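Fructose 1-phosphate kinase (Staphylococcus aureus, PDB 2JG5) probably phosphorylates fructose 1-phosphate to fructose 1,6-bisphosphate at the expense of ATP, as a member of the pfkB carbohydrate kinase family. Local coordinates at residues Val193-Asp196 with Ala197-Ile200; Pro180-Asp183 with Glu184-Met188; Gln118-Lys121 with Asn122-Ser125; Phe66-Asp69 with Thr70-Ser74. All blocks are in the same frame, centred on the assembly; numbering follows the deposited sequence.

Contact 1 (Val193-Asp196 with Ala197-Ile200); sequences VNSD and ADVI
Ala197 lays its CB 4.0 Å from Ser195 OG, in the turn that opens helix 196-208. Ser195 is the N-cap. Its OG, swung between the backbone N and the carbonyl carbon (chi1 61°), faces into the first turn and takes a weak, capping hydrogen bond from Asp198 N at 3.3 Å. Asp198 in turn sends its carboxylate back past the cap: OD2 accepts a long, weak but nearly straight bond from Asn194 N (3.4 Å, 173° at the hydrogen), one residue before the N-cap, so the cap proper is the serine's half alone. Val199 gives its N-H to Ser195 O at 3.1 Å, and its CG2 meets Val193 CG1 at 3.5 Å, the two valines crossing at about a right angle. Both are buried, and Val199 also rests on Ile224 of strand 223-226. Ile200 closes the series, its N bonded to Asp196 O at 3.0 Å while its CG1 lies against the same oxygen. The weak side-chain bonds from Asp198 N to Ser195 OG and from Asn194 N to Asp198 OD2 thus add to a probably favourable interaction of Asp196 and Asp198, at the first and third helix positions, with the helix dipole.

Contact 2 (Pro180-Asp183 with Glu184-Met188); sequences PNKD and ELEVM
The ammonium of Lys182 sits over the face of the Glu186 carboxylate: NZ reaches OE2 at 2.8 Å from 78° out of the carboxylate plane, far from the usual in-plane approach. The lysine chain leaves its helix at first, then bends at chi3 and chi4 so that NZ comes back over the next turn. There it also makes a weak salt bridge to Asp183 OD1 at 3.3 Å, so one cation serves two acids. Glu186 OE2 has a second partner in the backbone N-H of Val193, in the loop that follows.

At the very start of the same helix, Asn181 and Glu184 form a capping box. Asn181 is the N-cap; its OD1, brought in by a chi1 of 52°, accepts from Glu184 N at 2.8 Å. Glu184 answers with an extended chain that carries OE1 back to Asn181 N (3.1 Å), using the anti side of the carboxylate. The amide and carboxylate planes are only 24° apart. Leu185 N bonds to Asn181 O at 3.1 Å, the first i to i+4 bond of the helix.

Pro180 flanks the box: its CA lies 3.3 Å from Glu184 OE1, and its CB touches Met188 CE one turn further along, at 4.1 Å. The buried Leu185 packs on Val216 of strand 214-217 and on Leu206 of helix 196-208. Two N-H groups at the helix start are thus paid for by side chains, while the lysine probably offsets the repulsion between Asp183 and Glu186.

Contact 3 (Gln118-Lys121 with Asn122-Ser125); sequences QQIK and NTTS
Hydrogen bonding dominates where Ile120 meets Thr123, and Ile120 O is its focus. Two donors of Thr123 grip this oxygen. The hydroxyl OG1 comes to 2.6 Å in the carbonyl plane, with a C=O...donor angle of 157°. The backbone N stands further off, at 3.3 Å, and well above that plane, closing the type I turn from Ile120 to Thr123. A chi1 of 55° sets OG1 between the backbone N and the carbonyl carbon, where it can curl back alongside its own N-H. The same hydroxyl is hydrogen-bonded to Thr154 OG1, at the end of helix 143-154. One residue earlier, Asn122 N is bonded to Gln119 O at 3.2 Å, again from above the carbonyl plane.

Polar contacts without a bond come next. Asn122 ND2 lies 3.0 Å from Gln118 O, but the angle is too poor for a hydrogen bond. The Gln118 chain bends at chi2 to bring NE2 within 4.2 Å of that ND2, the two amide planes standing 71° apart. The amide of Gln119 turns elsewhere and gives NE2 to Asn79 O.

In van der Waals contact, the Thr123 methyl CG2 packs against the carbonyl oxygen Ile120 O at 3.6 Å. The Ile120 side chain itself turns away from 122-125 to pack on Leu56 of strand 54-56 and on Ile150 and Thr151 of helix 143-154. As the chain turns from helix 110-120 toward strand 128-132, one threonine hydroxyl therefore links the carbonyl of the buried Ile120 to Thr154 of helix 143-154.

Contact 4 (Phe66-Asp69 with Thr70-Ser74); sequences FIID and TLNNS
Phe66 and Thr70 meet because each first torsion turns its group into the same space. A chi1 of 173° swings the ring toward the following turn of helix 61-73, and in Thr70 a chi1 of -70° places OG1 beside its own backbone N, pointing back at residue 66. There OG1 donates to Phe66 O at 2.8 Å, from above the carbonyl plane, while Thr70 N reaches the same oxygen, also at 2.8 Å, from the opposite face. The hydroxyl oxygen also lies over one face of the Phe66 ring, 3.3 Å above its plane and offset toward the rim at CE2 and CZ.

The next three residues keep the ordinary i to i+4 pattern: Leu71 N to Ile67 O at 2.9 Å, Asn72 N to Ile68 O and Asn73 N to Asp69 O. Helix 61-73 is the crossover of a beta-alpha-beta unit between strands 58-59 and 77-82. On its inner side, Ile67 CG2 and Leu71 CD1 approach to 4.3 Å, and both residues pack on Phe80 of strand 77-82 and Ile40 of helix 38-48. Ile68 and Asn72 run side by side, CG2 lying 3.5 Å from ND2.

Phe66 also faces the dimer partner, where its ring meets Phe62 of the second subunit with the planes at about 65°. Since the Thr70 hydroxyl spends its proton on Phe66 O, the ring is met by oxygen rather than by an O-H, and the bond fixes that oxygen beside a residue of the subunit interface.

In the fold
All four contacts are local and partly buried. Val193 and Val199, Pro180 and Leu185, Ile120 and Thr123, and Ile67 and Leu71 are the buried residues, against exposed polar ones such as Asp183, Lys121 and Asn72. Contacts 1 and 2 touch, on helices that follow each other in the chain. Contact 4 lies on the other side of the chain's centre, about 42 Å from contact 1 between centres, against the second subunit; contact 3 is about 24 Å from it, centre to centre. Contacts 1 and 2 cap helix starts, with a serine hydroxyl and an asparagine amide, each backed by an acid three residues on, whereas contacts 3 and 4 each bond a threonine hydroxyl to a backbone carbonyl.

Contact 1 (Val193-Asp196 with Ala197-Ile200)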
# COMPACT_ATOMS: atom_id res chain seq x y z
N VAL A 193 36.34 20.31 6.74
CA VAL A 193 35.95 20.76 8.09
C VAL A 193 36.29 19.71 9.14
O VAL A 193 35.61 18.69 9.22
CB VAL A 193 34.43 21.06 8.17
CG1 VAL A 193 34.06 21.57 9.55
CG2 VAL A 193 34.02 22.07 7.11
N ASN A 194 37.31 19.97 9.95
CA ASN A 194 37.86 18.96 10.87
C ASN A 194 37.84 19.34 12.36
O ASN A 194 38.38 18.61 13.20
CB ASN A 194 39.30 18.60 10.47
CG ASN A 194 39.41 18.17 9.01
OD1 ASN A 194 39.81 18.97 8.15
ND2 ASN A 194 39.02 16.92 8.71
N SER A 195 37.23 20.48 12.69
CA SER A 195 37.21 20.92 14.08
C SER A 195 35.98 21.76 14.41
O SER A 195 35.26 22.17 13.50
CB SER A 195 38.49 21.68 14.44
OG SER A 195 38.63 22.85 13.65
N ASP A 196 35.76 22.00 15.70
CA ASP A 196 34.65 22.83 16.14
C ASP A 196 34.82 24.27 15.64
O ASP A 196 33.85 24.88 15.20
CB ASP A 196 34.49 22.77 17.66
CG ASP A 196 34.19 21.34 18.18
OD1 ASP A 196 33.69 20.50 17.39
OD2 ASP A 196 34.45 21.07 19.38
N ALA A 197 36.05 24.78 15.70
CA ALA A 197 36.41 26.09 15.13
C ALA A 197 36.12 26.20 13.62
O ALA A 197 35.68 27.25 13.15
CB ALA A 197 37.91 26.41 15.41
N ASP A 198 36.37 25.13 12.87
CA ASP A 198 36.07 25.11 11.44
C ASP A 198 34.57 25.17 11.21
O ASP A 198 34.11 25.83 10.28
CB ASP A 198 36.66 23.86 10.78
CG ASP A 198 38.10 24.05 10.32
OD1 ASP A 198 38.53 25.21 10.11
OD2 ASP A 198 38.81 23.03 10.17
N VAL A 199 33.81 24.48 12.05
CA VAL A 199 32.35 24.49 11.95
C VAL A 199 31.78 25.89 12.24
O VAL A 199 30.92 26.36 11.51
CB VAL A 199 31.68 23.41 12.86
CG1 VAL A 199 30.17 23.48 12.77
CG2 VAL A 199 32.17 22.01 12.49
N ILE A 200 32.27 26.55 13.30
CA ILE A 200 31.86 27.92 13.62
C ILE A 200 32.14 28.85 12.44
O ILE A 200 31.30 29.66 12.09
CB ILE A 200 32.60 28.51 14.86
CG1 ILE A 200 32.56 27.58 16.06
CG2 ILE A 200 32.01 29.87 15.26
CD1 ILE A 200 33.67 27.85 17.05

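Contact 2 (Pro180-Asp183 with Glu184-Met188)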
# COMPACT_ATOMS: atom_id res chain seq x y z
N PRO A 180 22.35 22.16 7.90
CA PRO A 180 23.19 21.27 7.10
C PRO A 180 24.02 20.32 7.96
O PRO A 180 24.13 20.50 9.18
CB PRO A 180 24.10 22.24 6.36
CG PRO A 180 24.26 23.39 7.31
CD PRO A 180 22.91 23.53 7.97
N ASN A 181 24.58 19.29 7.34
CA ASN A 181 25.58 18.50 8.05
C ASN A 181 26.99 18.99 7.75
O ASN A 181 27.21 19.76 6.80
CB ASN A 181 25.41 16.99 7.82
CG ASN A 181 25.33 16.62 6.35
OD1 ASN A 181 26.22 16.93 5.56
ND2 ASN A 181 24.25 15.93 5.99
N LYS A 182 27.93 18.56 8.58
CA LYS A 182 29.35 18.84 8.38
C LYS A 182 29.79 18.53 6.94
O LYS A 182 30.63 19.25 6.37
CB LYS A 182 30.17 18.04 9.39
CG LYS A 182 31.66 18.27 9.34
CD LYS A 182 32.39 17.04 9.87
CE LYS A 182 33.66 16.78 9.08
NZ LYS A 182 33.39 16.70 7.61
N ASP A 183 29.23 17.48 6.34
CA ASP A 183 29.64 17.07 4.99
C ASP A 183 29.12 18.03 3.91
O ASP A 183 29.81 18.30 2.94
CB ASP A 183 29.27 15.60 4.73
CG ASP A 183 29.99 14.63 5.68
OD1 ASP A 183 31.16 14.88 6.08
OD2 ASP A 183 29.39 13.59 6.03
N GLU A 184 27.91 18.55 4.10
CA GLU A 184 27.37 19.58 3.21
C GLU A 184 28.16 20.90 3.27
O GLU A 184 28.35 21.54 2.24
CB GLU A 184 25.89 19.81 3.47
CG GLU A 184 25.02 18.71 2.90
CD GLU A 184 23.59 18.75 3.38
OE1 GLU A 184 23.34 19.13 4.54
OE2 GLU A 184 22.70 18.38 2.59
N LEU A 185 28.62 21.27 4.47
CA LEU A 185 29.52 22.41 4.66
C LEU A 185 30.78 22.25 3.83
O LEU A 185 31.20 23.19 3.15
CB LEU A 185 29.93 22.55 6.13
CG LEU A 185 29.03 23.24 7.14
CD1 LEU A 185 29.73 23.29 8.49
CD2 LEU A 185 28.66 24.65 6.70
N GLU A 186 31.36 21.05 3.88
CA GLU A 186 32.55 20.70 3.11
C GLU A 186 32.35 20.84 1.61
O GLU A 186 33.25 21.28 0.90
CB GLU A 186 33.03 19.28 3.44
CG GLU A 186 33.65 19.12 4.82
CD GLU A 186 34.61 17.95 4.92
OE1 GLU A 186 34.67 17.11 3.97
OE2 GLU A 186 35.31 17.86 5.94
N VAL A 187 31.17 20.46 1.12
CA VAL A 187 30.85 20.62 -0.29
C VAL A 187 30.59 22.09 -0.63
O VAL A 187 31.17 22.62 -1.57
CB VAL A 187 29.66 19.73 -0.74
CG1 VAL A 187 29.39 19.90 -2.24
CG2 VAL A 187 29.95 18.26 -0.43
N MET A 188 29.72 22.74 0.15
CA MET A 188 29.40 24.15 -0.02
C MET A 188 30.64 24.99 -0.22
O MET A 188 30.84 25.56 -1.28
CB MET A 188 28.65 24.69 1.20
CG MET A 188 27.19 24.30 1.31
SD MET A 188 26.49 25.21 2.70
CE MET A 188 24.92 24.38 3.00

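Contact 3 (Gln118-Lys121 with Asn122-Ser125)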
# COMPACT_ATOMS: atom_id res chain seq x y z
N GLN A 118 -0.68 29.91 -1.38
CA GLN A 118 -1.76 30.76 -0.89
C GLN A 118 -1.93 30.61 0.62
O GLN A 118 -2.29 31.57 1.30
CB GLN A 118 -3.09 30.49 -1.62
CG GLN A 118 -4.28 31.36 -1.16
CD GLN A 118 -4.18 32.82 -1.58
OE1 GLN A 118 -3.51 33.15 -2.56
NE2 GLN A 118 -4.86 33.70 -0.85
N GLN A 119 -1.64 29.41 1.13
CA GLN A 119 -1.68 29.16 2.56
C GLN A 119 -0.53 29.85 3.28
O GLN A 119 -0.70 30.35 4.39
CB GLN A 119 -1.62 27.66 2.85
CG GLN A 119 -2.84 26.91 2.41
CD GLN A 119 -2.76 25.45 2.77
OE1 GLN A 119 -1.68 24.85 2.72
NE2 GLN A 119 -3.90 24.87 3.13
N ILE A 120 0.65 29.86 2.65
CA ILE A 120 1.81 30.52 3.23
C ILE A 120 1.60 32.03 3.22
O ILE A 120 2.09 32.73 4.11
CB ILE A 120 3.12 30.15 2.50
CG1 ILE A 120 3.23 28.63 2.27
CG2 ILE A 120 4.35 30.73 3.23
CD1 ILE A 120 3.26 27.75 3.53
N LYS A 121 0.88 32.52 2.21
CA LYS A 121 0.48 33.92 2.14
C LYS A 121 -0.38 34.39 3.32
O LYS A 121 -0.44 35.60 3.60
CB LYS A 121 -0.22 34.23 0.81
CG LYS A 121 0.75 34.46 -0.34
CD LYS A 121 0.08 34.42 -1.72
CE LYS A 121 1.15 34.43 -2.82
NZ LYS A 121 0.59 34.16 -4.18
N ASN A 122 -1.04 33.46 4.00
CA ASN A 122 -1.94 33.82 5.10
C ASN A 122 -1.30 33.75 6.48
O ASN A 122 -1.99 33.91 7.49
CB ASN A 122 -3.23 33.00 5.05
CG ASN A 122 -4.09 33.36 3.85
OD1 ASN A 122 -4.38 34.53 3.60
ND2 ASN A 122 -4.51 32.35 3.09
N THR A 123 0.02 33.55 6.50
CA THR A 123 0.80 33.55 7.74
C THR A 123 1.06 34.97 8.28
O THR A 123 0.91 35.97 7.56
CB THR A 123 2.16 32.80 7.61
OG1 THR A 123 2.92 33.33 6.52
CG2 THR A 123 1.94 31.32 7.40
N THR A 124 1.43 35.03 9.55
CA THR A 124 1.69 36.30 10.23
C THR A 124 3.08 36.24 10.87
O THR A 124 3.73 35.17 10.90
CB THR A 124 0.63 36.58 11.32
OG1 THR A 124 0.67 35.53 12.30
CG2 THR A 124 -0.79 36.63 10.72
N SER A 125 3.53 37.38 11.40
CA SER A 125 4.87 37.48 11.98
C SER A 125 5.12 36.52 13.14
O SER A 125 6.27 36.17 13.43
CB SER A 125 5.16 38.92 12.43
OG SER A 125 5.67 39.68 11.35

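Contact 4 (Phe66-Asp69 with Thr70-Ser74)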
# COMPACT_ATOMS: atom_id res chain seq x y z
N PHE A 66 -5.52 8.36 4.74
CA PHE A 66 -4.83 7.65 5.81
C PHE A 66 -3.93 8.56 6.64
O PHE A 66 -3.90 8.48 7.88
CB PHE A 66 -4.00 6.49 5.25
CG PHE A 66 -3.12 5.81 6.28
CD1 PHE A 66 -3.60 4.76 7.04
CD2 PHE A 66 -1.81 6.25 6.48
CE1 PHE A 66 -2.79 4.13 7.99
CE2 PHE A 66 -0.99 5.63 7.44
CZ PHE A 66 -1.48 4.57 8.18
N ILE A 67 -3.18 9.41 5.94
CA ILE A 67 -2.28 10.36 6.58
C ILE A 67 -3.05 11.39 7.42
O ILE A 67 -2.64 11.72 8.55
CB ILE A 67 -1.38 11.05 5.54
CG1 ILE A 67 -0.40 10.02 4.96
CG2 ILE A 67 -0.65 12.24 6.16
CD1 ILE A 67 0.66 10.61 4.06
N ILE A 68 -4.17 11.88 6.88
CA ILE A 68 -5.00 12.81 7.63
C ILE A 68 -5.60 12.15 8.88
O ILE A 68 -5.50 12.70 9.98
CB ILE A 68 -6.08 13.46 6.74
CG1 ILE A 68 -5.46 14.01 5.45
CG2 ILE A 68 -6.80 14.56 7.51
CD1 ILE A 68 -6.47 14.41 4.37
N ASP A 69 -6.17 10.95 8.71
CA ASP A 69 -6.76 10.23 9.85
C ASP A 69 -5.72 9.84 10.90
O ASP A 69 -5.98 9.94 12.10
CB ASP A 69 -7.55 9.00 9.38
CG ASP A 69 -8.78 9.36 8.56
OD1 ASP A 69 -8.93 10.54 8.17
OD2 ASP A 69 -9.61 8.47 8.31
N THR A 70 -4.54 9.42 10.44
CA THR A 70 -3.42 9.09 11.32
C THR A 70 -2.99 10.30 12.14
O THR A 70 -2.85 10.21 13.36
CB THR A 70 -2.23 8.50 10.52
OG1 THR A 70 -2.58 7.20 10.05
CG2 THR A 70 -0.98 8.38 11.38
N LEU A 71 -2.81 11.44 11.46
CA LEU A 71 -2.50 12.68 12.16
C LEU A 71 -3.62 13.08 13.13
O LEU A 71 -3.35 13.45 14.27
CB LEU A 71 -2.17 13.83 11.19
CG LEU A 71 -0.84 13.72 10.43
CD1 LEU A 71 -0.63 14.95 9.56
CD2 LEU A 71 0.35 13.51 11.38
N ASN A 72 -4.86 13.00 12.67
CA ASN A 72 -6.01 13.35 13.51
C ASN A 72 -6.09 12.50 14.78
O ASN A 72 -6.32 13.03 15.86
CB ASN A 72 -7.32 13.24 12.72
CG ASN A 72 -7.49 14.34 11.67
OD1 ASN A 72 -6.91 15.44 11.78
ND2 ASN A 72 -8.28 14.05 10.64
N ASN A 73 -5.87 11.20 14.64
CA ASN A 73 -5.87 10.30 15.79
C ASN A 73 -4.78 10.66 16.78
O ASN A 73 -4.90 10.38 17.97
CB ASN A 73 -5.70 8.84 15.36
CG ASN A 73 -6.87 8.32 14.53
OD1 ASN A 73 -7.92 8.97 14.42
ND2 ASN A 73 -6.68 7.15 13.93
N SER A 74 -3.72 11.28 16.27
CA SER A 74 -2.60 11.74 17.08
C SER A 74 -2.81 13.16 17.64
O SER A 74 -1.95 13.69 18.35
CB SER A 74 -1.32 11.68 16.25
OG SER A 74 -0.19 11.48 17.07